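Local coordinates for protein coatomer subunit delta (Saccharomyces cerevisiae, PDB 5FJZ) that serves as the delta subunit of the COPI coat, probably acting in retrograde Golgi-to-ER transport, and through its mu-homology domain binds the tryptophan-based motif of Dsl1, at residues Glu11-Leu16 / Ser227-Leu232; Phe71-Asn76 / Gln80-Thr85. All coordinates share one frame; numbering follows the deposited sequence.

Contact 1. Residues Glu11-Leu16 / Ser227-Leu232; sequences ENNGIL and STRDKL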
loop_
_atom_site.group_PDB
_atom_site.type_symbol
_atom_site.label_atom_id
_atom_site.label_comp_id
_atom_site.label_asym_id
_atom_site.label_seq_id
_atom_site.Cartn_x
_atom_site.Cartn_y
_atom_site.Cartn_z
ATOM N N GLU A 11 5.590 7.253 -28.415
ATOM C CA GLU A 11 5.888 6.296 -29.475
ATOM C C GLU A 11 7.363 5.935 -29.478
ATOM O O GLU A 11 8.231 6.749 -29.176
ATOM C CB GLU A 11 5.504 6.843 -30.855
ATOM C CG GLU A 11 5.850 5.891 -32.017
ATOM C CD GLU A 11 5.280 6.337 -33.363
ATOM O OE1 GLU A 11 4.567 7.379 -33.421
ATOM O OE2 GLU A 11 5.572 5.640 -34.366
ATOM N N ASN A 12 7.614 4.679 -29.749
ATOM C CA ASN A 12 8.934 4.115 -29.813
ATOM C C ASN A 12 9.166 3.747 -31.251
ATOM O O ASN A 12 8.388 2.984 -31.810
ATOM C CB ASN A 12 8.999 2.867 -28.920
ATOM C CG ASN A 12 10.382 2.203 -28.850
ATOM O OD1 ASN A 12 10.556 1.151 -28.228
ATOM N ND2 ASN A 12 11.380 2.817 -29.466
ATOM N N ASN A 13 10.266 4.221 -31.846
ATOM C CA ASN A 13 10.546 3.889 -33.263
ATOM C C ASN A 13 11.596 2.781 -33.441
ATOM O O ASN A 13 12.024 2.428 -34.570
ATOM C CB ASN A 13 10.876 5.190 -33.994
ATOM C CG ASN A 13 9.690 6.164 -34.038
ATOM O OD1 ASN A 13 8.544 5.794 -34.357
ATOM N ND2 ASN A 13 9.945 7.405 -33.676
ATOM N N GLY A 14 12.004 2.215 -32.306
ATOM C CA GLY A 14 12.983 1.155 -32.231
ATOM C C GLY A 14 13.546 0.988 -30.836
ATOM O O GLY A 14 13.270 -0.002 -30.107
ATOM N N ILE A 15 14.356 1.946 -30.450
ATOM C CA ILE A 15 14.855 2.102 -29.085
ATOM C C ILE A 15 14.350 3.411 -28.522
ATOM O O ILE A 15 14.550 4.472 -29.118
ATOM C CB ILE A 15 16.398 2.101 -29.000
ATOM C CG1 ILE A 15 16.915 0.706 -29.408
ATOM C CG2 ILE A 15 16.870 2.404 -27.589
ATOM C CD1 ILE A 15 18.399 0.561 -29.460
ATOM N N LEU A 16 13.765 3.349 -27.314
ATOM C CA LEU A 16 13.407 4.551 -26.589
ATOM C C LEU A 16 13.900 4.462 -25.199
ATOM O O LEU A 16 13.545 3.504 -24.468
ATOM C CB LEU A 16 11.875 4.785 -26.612
ATOM C CG LEU A 16 11.375 6.005 -25.840
ATOM C CD1 LEU A 16 11.815 7.320 -26.516
ATOM C CD2 LEU A 16 9.868 5.986 -25.820
ATOM N N SER A 227 8.525 17.172 -19.146
ATOM C CA SER A 227 9.305 16.193 -19.913
ATOM C C SER A 227 9.776 16.757 -21.251
ATOM O O SER A 227 9.133 17.671 -21.811
ATOM C CB SER A 227 8.504 14.942 -20.143
ATOM O OG SER A 227 7.301 15.260 -20.790
ATOM N N THR A 228 10.865 16.211 -21.756
ATOM C CA THR A 228 11.462 16.643 -23.045
ATOM C C THR A 228 11.842 15.378 -23.851
ATOM O O THR A 228 12.421 14.491 -23.302
ATOM C CB THR A 228 12.596 17.688 -22.870
ATOM O OG1 THR A 228 13.671 17.404 -23.761
ATOM C CG2 THR A 228 13.158 17.782 -21.429
ATOM N N ARG A 229 11.476 15.323 -25.127
ATOM C CA ARG A 229 11.967 14.293 -26.032
ATOM C C ARG A 229 13.070 14.882 -26.885
ATOM O O ARG A 229 12.801 15.814 -27.650
ATOM C CB ARG A 229 10.830 13.747 -26.898
ATOM C CG ARG A 229 11.281 12.614 -27.796
ATOM C CD ARG A 229 10.060 11.864 -28.265
ATOM N NE ARG A 229 10.470 10.728 -29.067
ATOM C CZ ARG A 229 9.812 9.589 -29.177
ATOM N NH1 ARG A 229 8.647 9.419 -28.582
ATOM N NH2 ARG A 229 10.323 8.631 -29.917
ATOM N N ASP A 230 14.295 14.372 -26.744
ATOM C CA ASP A 230 15.483 14.860 -27.460
ATOM C C ASP A 230 16.604 13.872 -27.147
ATOM O O ASP A 230 16.922 13.659 -25.985
ATOM C CB ASP A 230 15.838 16.277 -26.981
ATOM C CG ASP A 230 17.167 16.869 -27.605
ATOM O OD1 ASP A 230 17.987 16.197 -28.292
ATOM O OD2 ASP A 230 17.407 18.048 -27.335
ATOM N N LYS A 231 17.246 13.307 -28.186
ATOM C CA LYS A 231 18.409 12.434 -28.006
ATOM C C LYS A 231 19.448 12.925 -27.036
ATOM O O LYS A 231 20.155 12.135 -26.369
ATOM C CB LYS A 231 19.159 12.238 -29.340
ATOM C CG LYS A 231 18.617 11.144 -30.208
ATOM C CD LYS A 231 19.257 11.225 -31.600
ATOM C CE LYS A 231 19.877 9.933 -32.078
ATOM N NZ LYS A 231 21.238 9.670 -31.542
ATOM N N LEU A 232 19.640 14.234 -27.009
ATOM C CA LEU A 232 20.701 14.880 -26.256
ATOM C C LEU A 232 20.190 15.456 -24.906
ATOM O O LEU A 232 20.954 16.043 -24.146
ATOM C CB LEU A 232 21.347 15.990 -27.131
ATOM C CG LEU A 232 21.966 15.611 -28.507
ATOM C CD1 LEU A 232 22.601 16.793 -29.260
ATOM C CD2 LEU A 232 22.961 14.459 -28.420
#
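The backbone carbonyl of Glu-11 is met by the side chain of Arg-229 and not by main chain, for even the nearest CA atoms of the two segments, those of Leu-16 and Lys-231, are 9.4 Å apart. Arg-229, with CG anti to its backbone nitrogen (chi1 -177°) and the chain stretched out from CG to NE, delivers its guanidinium end-on. Two bent hydrogen bonds converge on one oxygen: NH1 of Arg-229 donates to Glu-11 O at 2.8 Å, in the carbonyl plane and on a lone pair, and NH2 of Arg-229 at 2.9 Å, tilted 28° from that plane. Together with a salt bridge from NE to Asp-257 they hold the guanidinium in its orientation. Over one face sits Leu-16, whose CD1 is 3.9 Å from Arg-229 NH2. A leucine here removes both donors to Glu-11 O, which would probably set the residues before strand 15-27 freer to move and leave Asp-257 without its charge partner. Such an arginine, bonding through two nitrogens to a main-chain carbonyl, ties the residues before strand 15-27 to the end of strand 220-229, reaching across strand 257-269, which runs between them in the sheet and carries Asp-257.

Contact 2. Residues Phe71-Asn76 / Gln80-Thr85; sequences FKTHPN and QSFLST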
loop_
_atom_site.group_PDB
_atom_site.type_symbol
_atom_site.label_atom_id
_atom_site.label_comp_id
_atom_site.label_asym_id
_atom_site.label_seq_id
_atom_site.Cartn_x
_atom_site.Cartn_y
_atom_site.Cartn_z
ATOM N N PHE A 71 23.766 4.327 -7.119
ATOM C CA PHE A 71 23.475 3.779 -8.438
ATOM C C PHE A 71 23.308 2.261 -8.257
ATOM O O PHE A 71 24.084 1.599 -7.585
ATOM C CB PHE A 71 24.540 4.108 -9.449
ATOM C CG PHE A 71 24.503 5.479 -9.993
ATOM C CD1 PHE A 71 23.455 5.900 -10.802
ATOM C CD2 PHE A 71 25.510 6.397 -9.683
ATOM C CE1 PHE A 71 23.405 7.161 -11.303
ATOM C CE2 PHE A 71 25.452 7.670 -10.216
ATOM C CZ PHE A 71 24.421 8.047 -11.026
ATOM N N LYS A 72 22.224 1.756 -8.786
ATOM C CA LYS A 72 21.868 0.327 -8.550
ATOM C C LYS A 72 21.407 -0.173 -9.878
ATOM O O LYS A 72 20.529 0.422 -10.509
ATOM C CB LYS A 72 20.799 0.180 -7.473
ATOM C CG LYS A 72 20.506 -1.269 -7.101
ATOM C CD LYS A 72 19.076 -1.455 -6.593
ATOM C CE LYS A 72 18.873 -0.830 -5.196
ATOM N NZ LYS A 72 18.575 0.650 -5.227
ATOM N N THR A 73 22.095 -1.183 -10.380
ATOM C CA THR A 73 21.759 -1.795 -11.654
ATOM C C THR A 73 20.783 -2.964 -11.411
ATOM O O THR A 73 20.699 -3.595 -10.354
ATOM C CB THR A 73 22.982 -2.389 -12.417
ATOM O OG1 THR A 73 23.709 -3.194 -11.497
ATOM C CG2 THR A 73 23.860 -1.296 -13.024
ATOM N N HIS A 74 19.946 -3.134 -12.385
ATOM C CA HIS A 74 18.993 -4.252 -12.349
ATOM C C HIS A 74 19.767 -5.554 -12.192
ATOM O O HIS A 74 20.888 -5.676 -12.751
ATOM C CB HIS A 74 18.179 -4.203 -13.633
ATOM C CG HIS A 74 17.143 -5.258 -13.709
ATOM N ND1 HIS A 74 17.446 -6.565 -14.004
ATOM C CD2 HIS A 74 15.819 -5.210 -13.475
ATOM C CE1 HIS A 74 16.329 -7.273 -14.018
ATOM N NE2 HIS A 74 15.334 -6.481 -13.684
ATOM N N PRO A 75 19.216 -6.546 -11.442
ATOM C CA PRO A 75 19.912 -7.851 -11.332
ATOM C C PRO A 75 20.475 -8.459 -12.618
ATOM O O PRO A 75 21.596 -9.018 -12.586
ATOM C CB PRO A 75 18.886 -8.760 -10.702
ATOM C CG PRO A 75 18.026 -7.860 -9.941
ATOM C CD PRO A 75 18.009 -6.517 -10.619
ATOM N N ASN A 76 19.821 -8.271 -13.749
ATOM C CA ASN A 76 20.290 -8.773 -15.049
ATOM C C ASN A 76 21.300 -7.912 -15.779
ATOM O O ASN A 76 21.765 -8.285 -16.849
ATOM C CB ASN A 76 19.141 -9.001 -16.044
ATOM C CG ASN A 76 18.091 -9.977 -15.525
ATOM O OD1 ASN A 76 16.887 -9.839 -15.787
ATOM N ND2 ASN A 76 18.533 -10.952 -14.790
ATOM N N GLN A 80 29.655 -4.427 -13.046
ATOM C CA GLN A 80 31.081 -4.086 -13.283
ATOM C C GLN A 80 31.281 -3.267 -14.512
ATOM O O GLN A 80 32.042 -2.287 -14.464
ATOM C CB GLN A 80 31.947 -5.351 -13.370
ATOM C CG GLN A 80 31.873 -6.225 -12.154
ATOM C CD GLN A 80 32.502 -5.494 -10.999
ATOM O OE1 GLN A 80 31.980 -4.466 -10.640
ATOM N NE2 GLN A 80 33.652 -5.967 -10.450
ATOM N N SER A 81 30.617 -3.615 -15.618
ATOM C CA SER A 81 30.654 -2.775 -16.835
ATOM C C SER A 81 30.053 -1.356 -16.653
ATOM O O SER A 81 30.516 -0.409 -17.277
ATOM C CB SER A 81 29.907 -3.409 -17.993
ATOM O OG SER A 81 30.550 -4.592 -18.376
ATOM N N PHE A 82 29.022 -1.238 -15.839
ATOM C CA PHE A 82 28.475 0.090 -15.570
ATOM C C PHE A 82 29.500 0.979 -14.831
ATOM O O PHE A 82 29.782 2.161 -15.183
ATOM C CB PHE A 82 27.196 -0.069 -14.736
ATOM C CG PHE A 82 26.780 1.205 -14.097
ATOM C CD1 PHE A 82 26.164 2.202 -14.865
ATOM C CD2 PHE A 82 26.973 1.415 -12.753
ATOM C CE1 PHE A 82 25.743 3.392 -14.264
ATOM C CE2 PHE A 82 26.555 2.595 -12.161
ATOM C CZ PHE A 82 25.980 3.580 -12.928
ATOM N N LEU A 83 30.079 0.384 -13.802
ATOM C CA LEU A 83 31.081 1.066 -12.982
ATOM C C LEU A 83 32.384 1.362 -13.748
ATOM O O LEU A 83 32.938 2.470 -13.640
ATOM C CB LEU A 83 31.418 0.216 -11.761
ATOM C CG LEU A 83 30.868 0.503 -10.374
ATOM C CD1 LEU A 83 29.680 1.431 -10.376
ATOM C CD2 LEU A 83 30.643 -0.782 -9.535
ATOM N N SER A 84 32.823 0.409 -14.564
ATOM C CA SER A 84 34.092 0.531 -15.326
ATOM C C SER A 84 34.048 1.459 -16.484
ATOM O O SER A 84 34.943 2.284 -16.647
ATOM C CB SER A 84 34.540 -0.831 -15.806
ATOM O OG SER A 84 34.804 -1.620 -14.668
ATOM N N THR A 85 32.997 1.381 -17.284
ATOM C CA THR A 85 32.917 2.136 -18.540
ATOM C C THR A 85 31.623 2.890 -18.801
ATOM O O THR A 85 31.450 3.402 -19.921
ATOM C CB THR A 85 33.033 1.182 -19.765
ATOM O OG1 THR A 85 32.910 -0.160 -19.305
ATOM C CG2 THR A 85 34.378 1.352 -20.478
#
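The rings of Phe-71 and Phe-82 form an offset edge-to-face pair: the edge of Phe-82 is turned to the face of Phe-71, with centroids 5.6 Å apart and planes at 61°. The leading atom is CZ of Phe-82, 3.8 Å from CG of Phe-71. Beside it, CE2 of Phe-82 comes to 3.7 Å from CB of Phe-71, so the ring rests on the root of its partner as well as on the aromatic carbons. Phe-82 gets there because CG stands anti to the backbone nitrogen (chi1 164°), which sends the ring out from the helix toward the strand. Thr-73 packs nearer the base of that ring, its methyl CG2 3.9 Å from Phe-82 CB. The contact is wholly apolar, and Leu-107 of strand 104-113 touches both Thr-73 and Phe-82. Within the helix, Ser-84 OG and Ser-84 N both bond to Gln-80 O. Farther along Phe71-Asn76, Asn-76 N donates to His-74 ND1 at 2.9 Å, a bond that helps fix the orientation of the imidazole, and the bound peptide stacks an aromatic side chain on that ring. The arrangement is a short helix packed by one aromatic residue against the outermost strand, 72-73, and the residue just before it; Lys-72 of the strand and the following His-74, Pro-75 and Asn-76 form part of the mu-homology domain's site for the Dsl1 tryptophan motif.

In the fold
Contact 1 and contact 2 lie on the same mixed sheet of the mu-homology domain but at different places in it. Residues 15-16 and 227-229 belong to inner strands, whereas strand 72-73 is outermost, separated from strand 15-27 by 104-113 and 33-46. Their centres are 22 Å apart and the nearest atoms about 14 Å, so neither touches the other. In sequence, all of contact 2 falls between the two halves of contact 1, which are 211 residues apart, while the segments of contact 2 are only 4 apart. Of the four segments, 71-76 borders the bound Dsl1 peptide, which packs on Lys-72, Pro-75 and Asn-76, beside the residues that meet the helix.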